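Local coordinates for flagellar hook-associated protein (Burkholderia pseudomallei, PDB 4UT1) that probably serves as a structural component of the bacterial flagellum, belonging to the junction between hook and filament, at residues Gln86-Ser90 with Ser215-Gly219; Val165-Leu169 with Leu292-Arg296. All coordinates share one frame; numbering follows the deposited sequence.

Overall arrangement
The two contacts lie side by side in the long helical part of the chain, their centres 14 Å apart and their nearest atoms about 7 Å apart. Along the sequence their segments alternate: 86-90, 165-169, 215-219, then 292-296. Interaction 1 sets helix 80-106 against the turn between helix 201-215 and strand 220-225; interaction 2 pairs helix 134-193 with helix 287-322. They share neighbours, because L217 of the turn rests on helix 134-193, Q216 and L217 bond through their backbones to the start of helix 287-322, and L292 and F295 reach L98 on helix 80-106. Segments far apart in sequence are thereby joined into one elongated bundle.

Interaction 1: Gln86-Ser90 with Ser215-Gly219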
loop_
_atom_site.group_PDB
_atom_site.type_symbol
_atom_site.label_atom_id
_atom_site.label_comp_id
_atom_site.label_asym_id
_atom_site.label_seq_id
_atom_site.Cartn_x
_atom_site.Cartn_y
_atom_site.Cartn_z
ATOM N N GLN A 86 -14.742 -6.484 -32.515
ATOM C CA GLN A 86 -13.341 -6.847 -32.628
ATOM C C GLN A 86 -12.495 -6.102 -31.596
ATOM O O GLN A 86 -11.636 -6.702 -30.946
ATOM C CB GLN A 86 -12.814 -6.565 -34.042
ATOM C CG GLN A 86 -11.315 -6.805 -34.177
ATOM C CD GLN A 86 -10.945 -8.272 -34.082
ATOM O OE1 GLN A 86 -10.479 -8.749 -33.040
ATOM N NE2 GLN A 86 -11.153 -9.000 -35.170
ATOM N N THR A 87 -12.739 -4.802 -31.435
ATOM C CA THR A 87 -11.898 -4.006 -30.549
ATOM C C THR A 87 -12.133 -4.369 -29.076
ATOM O O THR A 87 -11.199 -4.325 -28.277
ATOM C CB THR A 87 -12.105 -2.482 -30.763
ATOM O OG1 THR A 87 -10.916 -1.787 -30.357
ATOM C CG2 THR A 87 -13.292 -1.959 -29.967
ATOM N N GLN A 88 -13.363 -4.751 -28.729
ATOM C CA GLN A 88 -13.658 -5.267 -27.388
ATOM C C GLN A 88 -12.967 -6.612 -27.163
ATOM O O GLN A 88 -12.466 -6.889 -26.072
ATOM C CB GLN A 88 -15.172 -5.406 -27.179
ATOM C CG GLN A 88 -15.597 -6.087 -25.861
ATOM C CD GLN A 88 -15.214 -5.308 -24.606
ATOM O OE1 GLN A 88 -14.472 -4.325 -24.669
ATOM N NE2 GLN A 88 -15.722 -5.752 -23.451
ATOM N N GLY A 89 -12.927 -7.440 -28.198
ATOM C CA GLY A 89 -12.320 -8.752 -28.092
ATOM C C GLY A 89 -10.818 -8.656 -27.902
ATOM O O GLY A 89 -10.239 -9.381 -27.091
ATOM N N SER A 90 -10.187 -7.770 -28.668
ATOM C CA SER A 90 -8.750 -7.544 -28.564
ATOM C C SER A 90 -8.379 -6.948 -27.203
ATOM O O SER A 90 -7.337 -7.271 -26.641
ATOM C CB SER A 90 -8.270 -6.623 -29.682
ATOM O OG SER A 90 -8.486 -7.220 -30.939
ATOM N N SER A 215 -8.438 -1.848 -35.668
ATOM C CA SER A 215 -9.380 -1.978 -34.563
ATOM C C SER A 215 -8.900 -2.993 -33.521
ATOM O O SER A 215 -9.364 -2.980 -32.384
ATOM C CB SER A 215 -10.769 -2.369 -35.079
ATOM O OG SER A 215 -10.754 -3.660 -35.663
ATOM N N GLN A 216 -7.976 -3.867 -33.901
ATOM C CA GLN A 216 -7.380 -4.794 -32.939
ATOM C C GLN A 216 -6.376 -4.071 -32.037
ATOM O O GLN A 216 -5.984 -4.582 -30.979
ATOM C CB GLN A 216 -6.699 -5.964 -33.659
ATOM C CG GLN A 216 -7.651 -6.851 -34.445
ATOM C CD GLN A 216 -6.910 -7.846 -35.318
ATOM O OE1 GLN A 216 -5.756 -8.171 -35.058
ATOM N NE2 GLN A 216 -7.566 -8.323 -36.365
ATOM N N LEU A 217 -5.971 -2.873 -32.445
ATOM C CA LEU A 217 -4.984 -2.117 -31.690
ATOM C C LEU A 217 -5.634 -1.023 -30.851
ATOM O O LEU A 217 -5.132 -0.665 -29.775
ATOM C CB LEU A 217 -3.939 -1.513 -32.627
ATOM C CG LEU A 217 -3.224 -2.499 -33.559
ATOM C CD1 LEU A 217 -2.454 -1.719 -34.619
ATOM C CD2 LEU A 217 -2.303 -3.447 -32.787
ATOM N N ALA A 218 -6.754 -0.498 -31.332
ATOM C CA ALA A 218 -7.434 0.587 -30.640
ATOM C C ALA A 218 -8.884 0.670 -31.065
ATOM O O ALA A 218 -9.241 0.268 -32.168
ATOM C CB ALA A 218 -6.731 1.926 -30.903
ATOM N N GLY A 219 -9.714 1.211 -30.184
ATOM C CA GLY A 219 -11.115 1.413 -30.487
ATOM C C GLY A 219 -11.248 2.522 -31.505
ATOM O O GLY A 219 -10.874 3.664 -31.241
#
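T87 and S215 join two elements of the helical bundle: helix 80-106 and the turn by which the chain leaves helix 201-215 and enters strand 220-225, the first strand of an antiparallel sheet. The T87 hydroxyl gives its proton to the backbone carbonyl of S215, with OG1 and O 2.8 Å apart. The donor lies in the carbonyl plane and makes a C=O...donor angle of 151°, so it meets the oxygen somewhat off the line of the C=O bond. OG1 is placed there by a first torsion of -155°, roughly opposite the backbone N, while a CA-H...O contact of 3.3 Å from T87 CA to S215 O adds a second, weaker hold on the oxygen. Threonine suits the spot because one short side chain offers both a donor and a methyl, CG2, which rests against G219. The backbone of G219 also comes close to the hydroxyl, its CA 3.2 Å from T87 OG1. T87 also bonds through its backbone to G287, just as Q216 does to A288, so both partners are fixed to the start of helix 287-322. One turn of helix along from Q86, the small S90 lets the turn come close, its CB 3.3 Å from Q216 O and its OG against Q216 CA. S215 OG, bonded to S212 O, is also touched by Q86 CG at 3.5 Å. Q86 contributes here through packing: its chain bends at the second torsion, and its amide carbon CD settles 3.6 Å from Q216 CG, the two amide planes being turned 49° apart.

Interaction 2: Val165-Leu169 with Leu292-Arg296; sequences VNSQL and LLAFR
L292 sets its side chain against V165-L169, and nearly all of it is used. Its CB lies 3.8 Å from L169 CD2, and CD1 comes still nearer to that methyl, at 3.6 Å, as the two leucines run antiparallel alongside one another. The other branch, CD2, meets Q168 at both ends, 3.7 Å from its CB and equally far from its NE2, and also reaches V165. A branched leucine thus fills the groove between three residues of the facing helix. V165, beta-branched, divides its methyls: CG2 meets the edge of the F295 ring in its plane, 3.9 Å from CD2, while CG1 touches R296 CD. The arginine bends at its third torsion (67°), bringing NH1 to 3.5 Å from L169 CD1. Its charge is met by D281 in a salt bridge at NH2 and by L260 O at NH1, and a water bridges R296 NH1 (3.0 Å) and N166 OD1 (2.7 Å), whose own main partner is L260 N. With local axes 10.7 Å apart and crossing at -162°, this is the nearly antiparallel helix packing of a long alpha-helical bundle.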
loop_
_atom_site.group_PDB
_atom_site.type_symbol
_atom_site.label_atom_id
_atom_site.label_comp_id
_atom_site.label_asym_id
_atom_site.label_seq_id
_atom_site.Cartn_x
_atom_site.Cartn_y
_atom_site.Cartn_z
ATOM N N VAL A 165 4.290 -3.284 -20.160
ATOM C CA VAL A 165 3.156 -2.504 -20.650
ATOM C C VAL A 165 3.635 -1.267 -21.440
ATOM O O VAL A 165 3.143 -0.997 -22.543
ATOM C CB VAL A 165 2.224 -2.087 -19.489
ATOM C CG1 VAL A 165 1.213 -1.033 -19.966
ATOM C CG2 VAL A 165 1.515 -3.323 -18.947
ATOM N N ASN A 166 4.618 -0.548 -20.906
ATOM C CA ASN A 166 5.201 0.590 -21.625
ATOM C C ASN A 166 5.647 0.238 -23.035
ATOM O O ASN A 166 5.288 0.909 -24.008
ATOM C CB ASN A 166 6.392 1.152 -20.857
ATOM C CG ASN A 166 5.964 2.003 -19.677
ATOM O OD1 ASN A 166 4.820 2.449 -19.623
ATOM N ND2 ASN A 166 6.879 2.243 -18.740
ATOM N N SER A 167 6.444 -0.818 -23.146
ATOM C CA SER A 167 6.946 -1.226 -24.457
ATOM C C SER A 167 5.824 -1.614 -25.404
ATOM O O SER A 167 5.853 -1.266 -26.594
ATOM C CB SER A 167 7.942 -2.369 -24.308
ATOM O OG SER A 167 9.171 -1.859 -23.821
ATOM N N GLN A 168 4.824 -2.311 -24.885
ATOM C CA GLN A 168 3.708 -2.735 -25.723
ATOM C C GLN A 168 2.839 -1.567 -26.166
ATOM O O GLN A 168 2.343 -1.555 -27.305
ATOM C CB GLN A 168 2.864 -3.778 -24.999
ATOM C CG GLN A 168 3.561 -5.140 -24.934
ATOM C CD GLN A 168 2.741 -6.179 -24.209
ATOM O OE1 GLN A 168 3.178 -6.725 -23.200
ATOM N NE2 GLN A 168 1.555 -6.465 -24.716
ATOM N N LEU A 169 2.661 -0.584 -25.285
ATOM C CA LEU A 169 1.989 0.657 -25.674
ATOM C C LEU A 169 2.704 1.304 -26.856
ATOM O O LEU A 169 2.074 1.680 -27.838
ATOM C CB LEU A 169 1.912 1.644 -24.500
ATOM C CG LEU A 169 0.965 1.244 -23.367
ATOM C CD1 LEU A 169 1.094 2.185 -22.193
ATOM C CD2 LEU A 169 -0.487 1.196 -23.862
ATOM N N LEU A 292 -4.285 -2.977 -22.480
ATOM C CA LEU A 292 -3.044 -2.662 -21.776
ATOM C C LEU A 292 -3.325 -1.681 -20.654
ATOM O O LEU A 292 -2.898 -1.883 -19.518
ATOM C CB LEU A 292 -2.005 -2.065 -22.726
ATOM C CG LEU A 292 -1.270 -3.039 -23.649
ATOM C CD1 LEU A 292 -0.721 -2.301 -24.860
ATOM C CD2 LEU A 292 -0.138 -3.727 -22.901
ATOM N N LEU A 293 -4.032 -0.603 -20.998
ATOM C CA LEU A 293 -4.354 0.444 -20.040
ATOM C C LEU A 293 -5.244 -0.042 -18.897
ATOM O O LEU A 293 -5.001 0.287 -17.740
ATOM C CB LEU A 293 -5.022 1.620 -20.764
ATOM C CG LEU A 293 -4.120 2.292 -21.796
ATOM C CD1 LEU A 293 -4.875 3.350 -22.603
ATOM C CD2 LEU A 293 -2.891 2.892 -21.127
ATOM N N ALA A 294 -6.282 -0.814 -19.212
ATOM C CA ALA A 294 -7.166 -1.337 -18.162
ATOM C C ALA A 294 -6.428 -2.267 -17.190
ATOM O O ALA A 294 -6.657 -2.222 -15.980
ATOM C CB ALA A 294 -8.350 -2.062 -18.780
ATOM N N PHE A 295 -5.556 -3.117 -17.724
ATOM C CA PHE A 295 -4.736 -3.994 -16.894
ATOM C C PHE A 295 -3.886 -3.173 -15.937
ATOM O O PHE A 295 -3.817 -3.467 -14.743
ATOM C CB PHE A 295 -3.839 -4.893 -17.765
ATOM C CG PHE A 295 -2.754 -5.608 -16.996
ATOM C CD1 PHE A 295 -3.061 -6.666 -16.158
ATOM C CD2 PHE A 295 -1.421 -5.221 -17.118
ATOM C CE1 PHE A 295 -2.066 -7.318 -15.454
ATOM C CE2 PHE A 295 -0.421 -5.870 -16.411
ATOM C CZ PHE A 295 -0.747 -6.921 -15.575
ATOM N N ARG A 296 -3.255 -2.129 -16.462
ATOM C CA ARG A 296 -2.384 -1.284 -15.652
ATOM C C ARG A 296 -3.129 -0.592 -14.502
ATOM O O ARG A 296 -2.720 -0.695 -13.347
ATOM C CB ARG A 296 -1.701 -0.226 -16.531
ATOM C CG ARG A 296 -0.573 0.515 -15.818
ATOM C CD ARG A 296 0.261 1.349 -16.772
ATOM N NE ARG A 296 -0.483 2.466 -17.331
ATOM C CZ ARG A 296 -0.013 3.269 -18.281
ATOM N NH1 ARG A 296 1.200 3.069 -18.767
ATOM N NH2 ARG A 296 -0.756 4.274 -18.737
HETATM O O HOH W 1 3.270 1.172 -17.824
#